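Local coordinates for extracellular matrix-binding protein ebh (PDB 4KJM), which is probably an adhesin that binds extracellular matrix, represented here by a largely helical fragment with a FIVAR and a GA module, at residues 28-33 against 71-76. Residues are numbered along the deposited sequence; the frame is centred on the assembly and turned at random.
Sequences EQKRNA and ALNGTQ. With NA (sodium ion), chain C.
At the sodium site in the turn before helix 74-90, Lys30 of helix 28-44 lies against Ala71, Leu72 and Asn73. Lys30 makes nearly all the contact on the helix 28-44 side, chiefly through CD and CE. Lys30 CD lies 3.4 Å from Ala71 O. Lys30 CD is also 3.5 Å from Asn73 OD1. The Lys30 chain crosses the Asn73 side chain at about a right angle, with Lys30 CD 3.7 Å from Asn73 CG. It runs extended as far as CE, then bends at chi4 (70°), and NZ forms a salt bridge with Asp27. Asn73 OD1 accepts a hydrogen bond from Asp27 N, so Asp27 meets both Lys30 NZ and Asn73 OD1. Leu72 and Asn73 lie in the turn that leads into helix 74-90, consistent with a junction between the FIVAR and GA modules. Asn73 occupies the N-cap position of helix 74-90, but its side chain makes no capping bond. The buried Leu72 places CD2 3.6 Å from Lys30 O, and its side chain also packs on Phe23 of helix 21-24. Its backbone carbonyl serves the metal: Leu72 O binds sodium at 2.4 Å, alongside three waters and His70 O.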
loop_
_atom_site.group_PDB
_atom_site.type_symbol
_atom_site.label_atom_id
_atom_site.label_comp_id
_atom_site.label_asym_id
_atom_site.label_seq_id
_atom_site.Cartn_x
_atom_site.Cartn_y
_atom_site.Cartn_z
ATOM N N GLU A 28 -1.018 10.253 -14.336
ATOM C CA GLU A 28 -1.394 11.507 -13.702
ATOM C C GLU A 28 -2.886 11.639 -13.359
ATOM O O GLU A 28 -3.243 12.149 -12.283
ATOM C CB GLU A 28 -0.952 12.686 -14.592
ATOM C CG GLU A 28 -1.261 14.050 -13.982
ATOM C CD GLU A 28 -0.679 15.208 -14.795
ATOM O OE1 GLU A 28 -0.081 14.926 -15.879
ATOM O OE2 GLU A 28 -0.851 16.393 -14.365
ATOM N N GLN A 29 -3.764 11.177 -14.249
ATOM C CA GLN A 29 -5.197 11.209 -13.973
ATOM C C GLN A 29 -5.547 10.395 -12.742
ATOM O O GLN A 29 -6.466 10.757 -11.993
ATOM C CB GLN A 29 -6.041 10.703 -15.218
ATOM N N LYS A 30 -4.860 9.287 -12.545
ATOM C CA LYS A 30 -5.156 8.422 -11.414
ATOM C C LYS A 30 -4.617 9.067 -10.121
ATOM O O LYS A 30 -5.218 8.941 -9.051
ATOM C CB LYS A 30 -4.582 6.985 -11.667
ATOM C CG LYS A 30 -5.274 6.243 -12.809
ATOM C CD LYS A 30 -4.584 4.947 -13.139
ATOM C CE LYS A 30 -5.421 4.046 -14.054
ATOM N NZ LYS A 30 -5.474 4.668 -15.368
ATOM N N ARG A 31 -3.465 9.744 -10.202
ATOM C CA ARG A 31 -2.965 10.457 -9.042
ATOM C C ARG A 31 -3.940 11.543 -8.670
ATOM O O ARG A 31 -4.289 11.723 -7.473
ATOM C CB ARG A 31 -1.566 11.069 -9.296
ATOM C CG ARG A 31 -0.510 10.039 -9.561
ATOM C CD ARG A 31 0.881 10.611 -9.541
ATOM N NE ARG A 31 1.101 11.780 -10.352
ATOM C CZ ARG A 31 1.621 11.790 -11.582
ATOM N NH1 ARG A 31 1.942 10.680 -12.209
ATOM N NH2 ARG A 31 1.836 12.932 -12.195
ATOM N N ASN A 32 -4.431 12.250 -9.672
ATOM C CA ASN A 32 -5.393 13.307 -9.401
ATOM C C ASN A 32 -6.681 12.787 -8.780
ATOM O O ASN A 32 -7.207 13.362 -7.829
ATOM C CB ASN A 32 -5.734 14.113 -10.676
ATOM C CG ASN A 32 -4.562 14.878 -11.201
ATOM O OD1 ASN A 32 -3.557 15.055 -10.527
ATOM N ND2 ASN A 32 -4.666 15.297 -12.440
ATOM N N ALA A 33 -7.172 11.683 -9.298
ATOM C CA ALA A 33 -8.407 11.051 -8.757
ATOM C C ALA A 33 -8.232 10.642 -7.263
ATOM O O ALA A 33 -9.141 10.815 -6.463
ATOM C CB ALA A 33 -8.790 9.842 -9.612
ATOM N N ALA A 71 -7.046 1.874 -8.045
ATOM C CA ALA A 71 -6.781 2.208 -9.459
ATOM C C ALA A 71 -5.335 2.697 -9.685
ATOM O O ALA A 71 -4.829 2.575 -10.781
ATOM C CB ALA A 71 -7.816 3.207 -9.999
ATOM N N LEU A 72 -4.621 3.134 -8.650
ATOM C CA LEU A 72 -3.229 3.580 -8.852
ATOM C C LEU A 72 -2.416 2.473 -9.459
ATOM O O LEU A 72 -2.533 1.291 -9.067
ATOM C CB LEU A 72 -2.616 4.001 -7.511
ATOM C CG LEU A 72 -3.312 5.155 -6.812
ATOM C CD1 LEU A 72 -2.708 5.330 -5.455
ATOM C CD2 LEU A 72 -3.067 6.424 -7.586
ATOM N N ASN A 73 -1.613 2.811 -10.469
ATOM C CA ASN A 73 -0.938 1.785 -11.248
ATOM C C ASN A 73 0.549 1.995 -11.481
ATOM O O ASN A 73 1.066 1.534 -12.488
ATOM C CB ASN A 73 -1.623 1.666 -12.588
ATOM C CG ASN A 73 -1.500 2.899 -13.432
ATOM O OD1 ASN A 73 -1.254 3.999 -12.950
ATOM N ND2 ASN A 73 -1.855 2.737 -14.703
ATOM N N GLY A 74 1.226 2.702 -10.581
ATOM C CA GLY A 74 2.647 2.838 -10.613
ATOM C C GLY A 74 3.449 1.566 -10.712
ATOM O O GLY A 74 4.438 1.496 -11.460
ATOM N N THR A 75 3.050 0.533 -9.980
ATOM C CA THR A 75 3.747 -0.730 -10.010
ATOM C C THR A 75 3.715 -1.381 -11.397
ATOM O O THR A 75 4.777 -1.761 -11.942
ATOM C CB THR A 75 3.138 -1.694 -8.977
ATOM O OG1 THR A 75 3.173 -1.084 -7.686
ATOM C CG2 THR A 75 3.913 -2.936 -8.898
ATOM N N GLN A 76 2.511 -1.444 -11.985
ATOM C CA GLN A 76 2.378 -1.979 -13.351
ATOM C C GLN A 76 3.096 -1.093 -14.362
ATOM O O GLN A 76 3.739 -1.609 -15.268
ATOM C CB GLN A 76 0.902 -2.237 -13.737
ATOM C CG GLN A 76 0.242 -1.139 -14.576
ATOM C CD GLN A 76 -1.107 -1.552 -15.262
ATOM O OE1 GLN A 76 -2.102 -0.767 -15.327
ATOM N NE2 GLN A 76 -1.125 -2.769 -15.812
HETATM NA NA NA C . -3.434 -0.615 -8.018
HETATM O O HOH W 1 -3.239 0.373 -5.943
HETATM O O HOH W 2 -1.132 -1.187 -8.369
HETATM O O HOH W 3 -3.784 -1.761 -10.186
#